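Local coordinates for protein zinc chaperone AztD (Citrobacter koseri, PDB 6CMK) that acts as a periplasmic zinc chaperone, handing one zinc ion directly to the solute-binding protein AztC of a zinc transport system, at residues Ile332-Met344 with Asp366-Phe380. Residues are numbered along the deposited sequence; the frame is centred on the assembly and turned at random.
Sequences ISQSVRVTDPYSM and DPLKSKIIVLDATSF. With EDO (1,2-ethanediol), chain L.
Tyr342 and Asp366 make the strongest polar bond of this contact, at one end of it: the phenol donates a short hydrogen bond to the carboxylate, with Tyr342 OH 2.5 Å from Asp366 OD1. The acceptor lies at the ring's edge, in its plane, and is met almost along its own C-O axis, although ring and carboxylate planes are far from coplanar. The same hydroxyl accepts from the backbone, Leu368 N to Tyr342 OH being 3.2 Å at a nearly straight 162°, so two bonds of opposite sense hold the phenol hydroxyl at the start of the 3-10 segment 367-369. Leu368 CG approaches the ring obliquely, 3.6 Å from Tyr342 CE2.

The other carboxylate oxygen, Asp366 OD2, takes hydrogen bonds from two waters, one bridging to Val338 O and the other to Asp340 N and Lys369 NZ. Thr339 CG2 also packs against it. Farther out, Asp340 and Lys369 make a long, weak salt bridge, OD2 to NZ 3.4 Å; the second water gives these two residues another link.

Apolar packing continues along and just beyond the strands. Val338, with CG1 anti to its backbone N (chi1 176°), sets that methyl 3.6 Å from Ile373 CB, while Val336 CG1 touches both Leu375 CD2 and Phe380 CE2, meeting them from different directions. Beyond it, the Gln334 amide lies over the CB-CG end of Phe380, NE2 3.7 Å from Phe380 CB, the planes 28° apart; Gln334 NE2 is hydrogen-bonded to Gln324 OE1 and, through a water, to Thr378 O.

Strands 331-337 and 371-376 belong to successive four-stranded antiparallel sheets, the first being an outermost strand of its sheet. The contact thus illustrates how neighbouring blades of a beta propeller are joined: face-to-face apolar packing, closed at one end by a tyrosine-aspartate bond and bridging waters.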
ATOM      1  N   ILE B 332       8.389  23.958  13.184  1.00 20.80           N
ATOM      2  CA  ILE B 332       7.497  23.525  14.255  1.00 22.79           C
ATOM      3  C   ILE B 332       6.230  24.362  14.176  1.00 22.47           C
ATOM      4  O   ILE B 332       6.275  25.586  14.356  1.00 22.91           O
ATOM      5  CB  ILE B 332       8.163  23.682  15.627  1.00 23.25           C
ATOM      6  CG1 ILE B 332       9.440  22.845  15.700  1.00 27.84           C
ATOM      7  CG2 ILE B 332       7.189  23.288  16.742  1.00 23.13           C
ATOM      8  CD1 ILE B 332      10.236  23.056  16.964  1.00 37.64           C
ATOM      9  N   SER B 333       5.096  23.711  13.928  1.00 17.40           N
ATOM     10  CA  SER B 333       3.843  24.446  13.778  1.00 21.73           C
ATOM     11  C   SER B 333       3.121  24.667  15.101  1.00 29.94           C
ATOM     12  O   SER B 333       2.390  25.657  15.240  1.00 24.01           O
ATOM     13  CB  SER B 333       2.925  23.726  12.784  1.00 25.76           C
ATOM     14  OG  SER B 333       3.024  22.322  12.926  1.00 32.83           O
ATOM     15  N   GLN B 334       3.323  23.798  16.087  1.00 22.38           N
ATOM     16  CA  GLN B 334       2.796  24.049  17.423  1.00 24.45           C
ATOM     17  C   GLN B 334       3.413  23.055  18.398  1.00 23.81           C
ATOM     18  O   GLN B 334       4.013  22.052  18.003  1.00 20.89           O
ATOM     19  CB  GLN B 334       1.272  23.952  17.454  1.00 29.59           C
ATOM     20  CG  GLN B 334       0.725  22.591  17.083  1.00 31.88           C
ATOM     21  CD  GLN B 334      -0.787  22.546  17.116  1.00 34.59           C
ATOM     22  OE1 GLN B 334      -1.412  23.059  18.040  1.00 33.15           O
ATOM     23  NE2 GLN B 334      -1.383  21.930  16.108  1.00 26.82           N
ATOM     24  N   SER B 335       3.233  23.349  19.688  1.00 24.44           N
ATOM     25  CA  SER B 335       3.771  22.555  20.786  1.00 22.86           C
ATOM     26  C   SER B 335       2.732  22.471  21.894  1.00 27.10           C
ATOM     27  O   SER B 335       1.923  23.384  22.070  1.00 26.82           O
ATOM     28  CB  SER B 335       5.063  23.166  21.345  1.00 32.08           C
ATOM     29  OG  SER B 335       6.027  23.338  20.324  1.00 42.36           O
ATOM     30  N   VAL B 336       2.768  21.377  22.651  1.00 21.66           N
ATOM     31  CA  VAL B 336       1.867  21.181  23.782  1.00 17.50           C
ATOM     32  C   VAL B 336       2.614  20.430  24.878  1.00 17.45           C
ATOM     33  O   VAL B 336       3.368  19.492  24.600  1.00 21.48           O
ATOM     34  CB  VAL B 336       0.584  20.426  23.362  1.00 18.14           C
ATOM     35  CG1 VAL B 336       0.885  18.976  22.983  1.00 25.07           C
ATOM     36  CG2 VAL B 336      -0.458  20.476  24.472  1.00 26.75           C
ATOM     37  N   ARG B 337       2.407  20.846  26.126  0.56 18.18           N
ATOM     38  CA  ARG B 337       3.014  20.166  27.263  0.56 18.54           C
ATOM     39  C   ARG B 337       2.272  18.865  27.544  0.56 22.98           C
ATOM     40  O   ARG B 337       1.044  18.858  27.669  0.56 24.96           O
ATOM     41  CB  ARG B 337       2.989  21.070  28.495  0.56 22.40           C
ATOM     42  CG  ARG B 337       3.646  20.459  29.715  0.56 24.21           C
ATOM     43  CD  ARG B 337       3.981  21.522  30.753  0.56 25.51           C
ATOM     44  NE  ARG B 337       5.100  22.338  30.299  0.56 34.39           N
ATOM     45  CZ  ARG B 337       6.367  21.935  30.319  0.56 32.54           C
ATOM     46  NH1 ARG B 337       6.679  20.729  30.783  0.56 23.30           N
ATOM     47  NH2 ARG B 337       7.325  22.738  29.878  0.56 30.18           N
ATOM     48  N   VAL B 338       3.020  17.763  27.650  1.00 18.15           N
ATOM     49  CA  VAL B 338       2.450  16.442  27.864  1.00 17.83           C
ATOM     50  C   VAL B 338       2.909  15.820  29.176  1.00 22.35           C
ATOM     51  O   VAL B 338       2.109  15.193  29.879  1.00 23.32           O
ATOM     52  CB  VAL B 338       2.783  15.510  26.680  1.00 20.70           C
ATOM     53  CG1 VAL B 338       2.272  14.092  26.942  1.00 23.59           C
ATOM     54  CG2 VAL B 338       2.196  16.087  25.403  1.00 19.94           C
ATOM     55  N   THR B 339       4.194  15.950  29.517  1.00 19.88           N
ATOM     56  CA  THR B 339       4.732  15.403  30.755  1.00 20.37           C
ATOM     57  C   THR B 339       5.478  16.504  31.504  1.00 21.95           C
ATOM     58  O   THR B 339       5.698  17.606  30.985  1.00 20.10           O
ATOM     59  CB  THR B 339       5.657  14.198  30.482  1.00 25.19           C
ATOM     60  OG1 THR B 339       6.842  14.624  29.808  1.00 23.14           O
ATOM     61  CG2 THR B 339       4.963  13.126  29.621  1.00 25.08           C
ATOM     62  N   ASP B 340       5.843  16.222  32.758  1.00 22.17           N
ATOM     63  CA  ASP B 340       6.863  17.029  33.407  1.00 22.16           C
ATOM     64  C   ASP B 340       8.158  16.931  32.606  1.00 21.45           C
ATOM     65  O   ASP B 340       8.351  15.986  31.841  1.00 24.41           O
ATOM     66  CB  ASP B 340       7.113  16.563  34.838  1.00 24.57           C
ATOM     67  CG  ASP B 340       6.020  16.992  35.798  1.00 40.62           C
ATOM     68  OD1 ASP B 340       5.480  18.109  35.643  1.00 42.90           O
ATOM     69  OD2 ASP B 340       5.707  16.209  36.718  1.00 47.98           O
ATOM     70  N   PRO B 341       9.070  17.888  32.774  1.00 25.46           N
ATOM     71  CA  PRO B 341      10.356  17.785  32.080  1.00 21.46           C
ATOM     72  C   PRO B 341      11.067  16.480  32.403  1.00 24.33           C
ATOM     73  O   PRO B 341      10.953  15.934  33.504  1.00 28.19           O
ATOM     74  CB  PRO B 341      11.142  18.992  32.603  1.00 23.02           C
ATOM     75  CG  PRO B 341      10.116  19.957  33.037  1.00 30.00           C
ATOM     76  CD  PRO B 341       8.976  19.129  33.563  1.00 25.94           C
ATOM     77  N   TYR B 342      11.791  15.978  31.413  1.00 25.12           N
ATOM     78  CA  TYR B 342      12.756  14.899  31.577  1.00 22.02           C
ATOM     79  C   TYR B 342      14.119  15.449  31.150  1.00 28.61           C
ATOM     80  O   TYR B 342      14.651  15.055  30.109  1.00 33.67           O
ATOM     81  CB  TYR B 342      12.370  13.669  30.734  1.00 22.50           C
ATOM     82  CG  TYR B 342      11.280  12.739  31.257  1.00 21.17           C
ATOM     83  CD1 TYR B 342       9.927  13.076  31.178  1.00 24.40           C
ATOM     84  CD2 TYR B 342      11.605  11.478  31.747  1.00 33.10           C
ATOM     85  CE1 TYR B 342       8.938  12.189  31.616  1.00 20.65           C
ATOM     86  CE2 TYR B 342      10.629  10.598  32.190  1.00 30.44           C
ATOM     87  CZ  TYR B 342       9.301  10.953  32.122  1.00 33.58           C
ATOM     88  OH  TYR B 342       8.352  10.050  32.558  1.00 24.00           O
ATOM     89  N   SER B 343      14.656  16.391  31.927  1.00 37.14           N
ATOM     90  CA  SER B 343      15.939  17.008  31.599  1.00 48.19           C
ATOM     91  C   SER B 343      17.014  15.935  31.465  1.00 34.95           C
ATOM     92  O   SER B 343      17.277  15.196  32.415  1.00 31.61           O
ATOM     93  CB  SER B 343      16.320  18.014  32.685  1.00 50.29           C
ATOM     94  OG  SER B 343      17.584  18.599  32.430  1.00 48.42           O
ATOM     95  N   MET B 344      17.644  15.839  30.294  1.00 44.27           N
ATOM     96  CA  MET B 344      18.520  14.694  30.062  1.00 54.11           C
ATOM     97  C   MET B 344      19.972  14.943  30.457  1.00 70.30           C
ATOM     98  O   MET B 344      20.704  13.972  30.686  1.00 61.62           O
ATOM     99  CB  MET B 344      18.447  14.217  28.597  1.00 48.76           C
ATOM    100  CG  MET B 344      18.362  15.255  27.476  1.00 42.83           C
ATOM    101  SD  MET B 344      17.208  14.759  26.159  1.00 43.11           S
ATOM    102  CE  MET B 344      17.568  13.012  25.904  1.00 39.93           C
ATOM    103  N   ASP B 366       4.794   7.896  29.477  1.00 17.77           N
ATOM    104  CA  ASP B 366       5.263   8.697  30.608  1.00 18.31           C
ATOM    105  C   ASP B 366       5.744   7.686  31.634  1.00 22.65           C
ATOM    106  O   ASP B 366       5.037   7.383  32.605  1.00 23.49           O
ATOM    107  CB  ASP B 366       4.163   9.607  31.159  1.00 18.66           C
ATOM    108  CG  ASP B 366       4.695  10.636  32.130  1.00 26.99           C
ATOM    109  OD1 ASP B 366       5.837  10.459  32.597  1.00 31.25           O
ATOM    110  OD2 ASP B 366       3.975  11.616  32.439  1.00 27.02           O
ATOM    111  N   PRO B 367       6.946   7.130  31.442  1.00 24.01           N
ATOM    112  CA  PRO B 367       7.336   5.962  32.255  1.00 21.62           C
ATOM    113  C   PRO B 367       7.328   6.222  33.753  1.00 25.52           C
ATOM    114  O   PRO B 367       6.904   5.347  34.515  1.00 26.33           O
ATOM    115  CB  PRO B 367       8.740   5.614  31.732  1.00 23.55           C
ATOM    116  CG  PRO B 367       9.156   6.735  30.834  1.00 24.91           C
ATOM    117  CD  PRO B 367       7.908   7.411  30.364  1.00 21.31           C
ATOM    118  N   LEU B 368       7.765   7.400  34.198  1.00 24.44           N
ATOM    119  CA  LEU B 368       7.824   7.674  35.628  1.00 28.69           C
ATOM    120  C   LEU B 368       6.444   7.781  36.265  1.00 28.01           C
ATOM    121  O   LEU B 368       6.343   7.710  37.493  1.00 26.01           O
ATOM    122  CB  LEU B 368       8.615   8.960  35.879  1.00 33.38           C
ATOM    123  CG  LEU B 368      10.064   8.936  35.389  1.00 42.07           C
ATOM    124  CD1 LEU B 368      10.815  10.163  35.880  1.00 46.23           C
ATOM    125  CD2 LEU B 368      10.781   7.659  35.818  1.00 37.97           C
ATOM    126  N   LYS B 369       5.386   7.964  35.473  1.00 28.16           N
ATOM    127  CA  LYS B 369       4.030   8.044  35.997  1.00 27.82           C
ATOM    128  C   LYS B 369       3.194   6.814  35.663  1.00 24.34           C
ATOM    129  O   LYS B 369       2.000   6.787  35.976  1.00 25.77           O
ATOM    130  CB  LYS B 369       3.340   9.300  35.472  1.00 22.49           C
ATOM    131  CG  LYS B 369       4.034  10.603  35.839  1.00 39.44           C
ATOM    132  CD  LYS B 369       3.892  10.949  37.315  1.00 49.72           C
ATOM    133  CE  LYS B 369       4.498  12.313  37.614  1.00 57.65           C
ATOM    134  NZ  LYS B 369       3.779  13.424  36.925  1.00 59.15           N
ATOM    135  N   SER B 370       3.786   5.800  35.040  1.00 22.56           N
ATOM    136  CA  SER B 370       3.082   4.567  34.712  1.00 21.64           C
ATOM    137  C   SER B 370       1.815   4.853  33.909  1.00 20.80           C
ATOM    138  O   SER B 370       0.735   4.342  34.208  1.00 23.92           O
ATOM    139  CB  SER B 370       2.743   3.782  35.980  1.00 26.17           C
ATOM    140  OG  SER B 370       3.892   3.553  36.771  1.00 25.38           O
ATOM    141  N   LYS B 371       1.945   5.676  32.867  1.00 21.74           N
ATOM    142  CA  LYS B 371       0.789   5.973  32.032  1.00 25.85           C
ATOM    143  C   LYS B 371       1.234   6.314  30.620  1.00 24.45           C
ATOM    144  O   LYS B 371       2.416   6.553  30.354  1.00 20.41           O
ATOM    145  CB  LYS B 371      -0.058   7.112  32.621  1.00 29.43           C
ATOM    146  CG  LYS B 371       0.605   8.489  32.655  1.00 28.73           C
ATOM    147  CD  LYS B 371      -0.266   9.536  33.393  1.00 32.46           C
ATOM    148  CE  LYS B 371      -0.504   9.182  34.866  1.00 53.40           C
ATOM    149  NZ  LYS B 371      -1.466  10.086  35.571  1.00 50.80           N
ATOM    150  N   ILE B 372       0.261   6.279  29.708  1.00 19.08           N
ATOM    151  CA  ILE B 372       0.410   6.763  28.344  1.00 16.83           C
ATOM    152  C   ILE B 372      -0.583   7.898  28.164  1.00 19.08           C
ATOM    153  O   ILE B 372      -1.770   7.729  28.459  1.00 18.33           O
ATOM    154  CB  ILE B 372       0.143   5.648  27.314  1.00 17.39           C
ATOM    155  CG1 ILE B 372       1.092   4.470  27.553  1.00 24.02           C
ATOM    156  CG2 ILE B 372       0.261   6.187  25.887  1.00 18.67           C
ATOM    157  CD1 ILE B 372       0.727   3.223  26.762  1.00 27.79           C
ATOM    158  N   ILE B 373      -0.102   9.044  27.682  1.00 18.10           N
ATOM    159  CA  ILE B 373      -0.967  10.181  27.374  1.00 20.00           C
ATOM    160  C   ILE B 373      -1.473  10.034  25.946  1.00 15.88           C
ATOM    161  O   ILE B 373      -0.710   9.680  25.040  1.00 15.34           O
ATOM    162  CB  ILE B 373      -0.221  11.518  27.550  1.00 19.94           C
ATOM    163  CG1 ILE B 373       0.465  11.601  28.915  1.00 22.63           C
ATOM    164  CG2 ILE B 373      -1.182  12.681  27.337  1.00 19.61           C
ATOM    165  CD1 ILE B 373      -0.408  11.235  30.094  1.00 30.93           C
ATOM    166  N   VAL B 374      -2.759  10.313  25.733  1.00 15.92           N
ATOM    167  CA  VAL B 374      -3.386  10.173  24.419  1.00 15.32           C
ATOM    168  C   VAL B 374      -3.830  11.549  23.948  1.00 17.02           C
ATOM    169  O   VAL B 374      -4.577  12.236  24.654  1.00 18.45           O
ATOM    170  CB  VAL B 374      -4.586   9.209  24.454  1.00 17.88           C
ATOM    171  CG1 VAL B 374      -5.110   8.967  23.046  1.00 20.03           C
ATOM    172  CG2 VAL B 374      -4.214   7.891  25.114  1.00 17.88           C
ATOM    173  N   LEU B 375      -3.381  11.941  22.763  1.00 16.37           N
ATOM    174  CA  LEU B 375      -3.738  13.225  22.178  1.00 18.15           C
ATOM    175  C   LEU B 375      -4.484  13.020  20.872  1.00 17.65           C
ATOM    176  O   LEU B 375      -4.178  12.110  20.102  1.00 16.00           O
ATOM    177  CB  LEU B 375      -2.505  14.084  21.887  1.00 18.62           C
ATOM    178  CG  LEU B 375      -1.642  14.468  23.084  1.00 24.18           C
ATOM    179  CD1 LEU B 375      -0.513  13.458  23.300  1.00 26.74           C
ATOM    180  CD2 LEU B 375      -1.092  15.863  22.867  1.00 32.11           C
ATOM    181  N   ASP B 376      -5.434  13.913  20.608  1.00 17.27           N
ATOM    182  CA  ASP B 376      -6.044  13.978  19.289  1.00 16.10           C
ATOM    183  C   ASP B 376      -5.041  14.589  18.318  1.00 16.29           C
ATOM    184  O   ASP B 376      -4.464  15.647  18.589  1.00 18.30           O
ATOM    185  CB  ASP B 376      -7.326  14.807  19.341  1.00 18.82           C
ATOM    186  CG  ASP B 376      -7.977  14.951  17.975  1.00 32.72           C
ATOM    187  OD1 ASP B 376      -8.631  13.988  17.526  1.00 29.38           O
ATOM    188  OD2 ASP B 376      -7.822  16.018  17.347  1.00 33.39           O
ATOM    189  N   ALA B 377      -4.823  13.927  17.180  1.00 18.66           N
ATOM    190  CA  ALA B 377      -3.714  14.336  16.324  1.00 15.69           C
ATOM    191  C   ALA B 377      -3.944  15.701  15.693  1.00 23.07           C
ATOM    192  O   ALA B 377      -2.993  16.474  15.530  1.00 28.75           O
ATOM    193  CB  ALA B 377      -3.468  13.300  15.230  1.00 16.51           C
ATOM    194  N   THR B 378      -5.179  16.019  15.328  1.00 28.64           N
ATOM    195  CA  THR B 378      -5.421  17.250  14.588  1.00 28.06           C
ATOM    196  C   THR B 378      -5.576  18.449  15.512  1.00 27.38           C
ATOM    197  O   THR B 378      -5.026  19.518  15.225  1.00 30.37           O
ATOM    198  CB  THR B 378      -6.648  17.087  13.686  1.00 34.51           C
ATOM    199  OG1 THR B 378      -7.791  16.736  14.474  1.00 45.46           O
ATOM    200  CG2 THR B 378      -6.392  16.000  12.640  1.00 37.53           C
ATOM    201  N   SER B 379      -6.277  18.285  16.637  1.00 25.82           N
ATOM    202  CA  SER B 379      -6.379  19.357  17.622  1.00 25.70           C
ATOM    203  C   SER B 379      -5.121  19.466  18.472  1.00 30.41           C
ATOM    204  O   SER B 379      -4.849  20.526  19.047  1.00 25.48           O
ATOM    205  CB  SER B 379      -7.589  19.138  18.531  1.00 22.87           C
ATOM    206  OG  SER B 379      -7.321  18.163  19.522  1.00 24.88           O
ATOM    207  N   PHE B 380      -4.356  18.384  18.576  1.00 25.15           N
ATOM    208  CA  PHE B 380      -3.097  18.396  19.307  1.00 22.89           C
ATOM    209  C   PHE B 380      -3.333  18.700  20.782  1.00 25.11           C
ATOM    210  O   PHE B 380      -2.569  19.436  21.417  1.00 30.94           O
ATOM    211  CB  PHE B 380      -2.114  19.388  18.686  1.00 31.90           C
ATOM    212  CG  PHE B 380      -0.687  18.923  18.716  1.00 20.55           C
ATOM    213  CD1 PHE B 380      -0.302  17.790  18.021  1.00 23.48           C
ATOM    214  CD2 PHE B 380       0.277  19.633  19.411  1.00 21.93           C
ATOM    215  CE1 PHE B 380       1.010  17.367  18.034  1.00 22.32           C
ATOM    216  CE2 PHE B 380       1.595  19.213  19.421  1.00 25.93           C
ATOM    217  CZ  PHE B 380       1.960  18.080  18.734  1.00 21.12           C
TER
HETATM  218  C1  EDO L 505       0.145  18.312  31.251  1.00 56.30           C
HETATM  219  O1  EDO L 505      -0.553  19.535  30.993  1.00 56.32           O
HETATM  220  C2  EDO L 505       1.224  18.545  32.302  1.00 53.14           C
HETATM  221  O2  EDO L 505       2.015  17.360  32.449  1.00 46.41           O
HETATM  222  O   HOH W   1      -4.437  22.079  15.855  1.00 36.69           O
HETATM  223  O   HOH W   2       1.807  13.341  32.025  1.00 32.93           O
HETATM  224  O   HOH W   3       5.156  13.499  33.987  1.00 30.27           O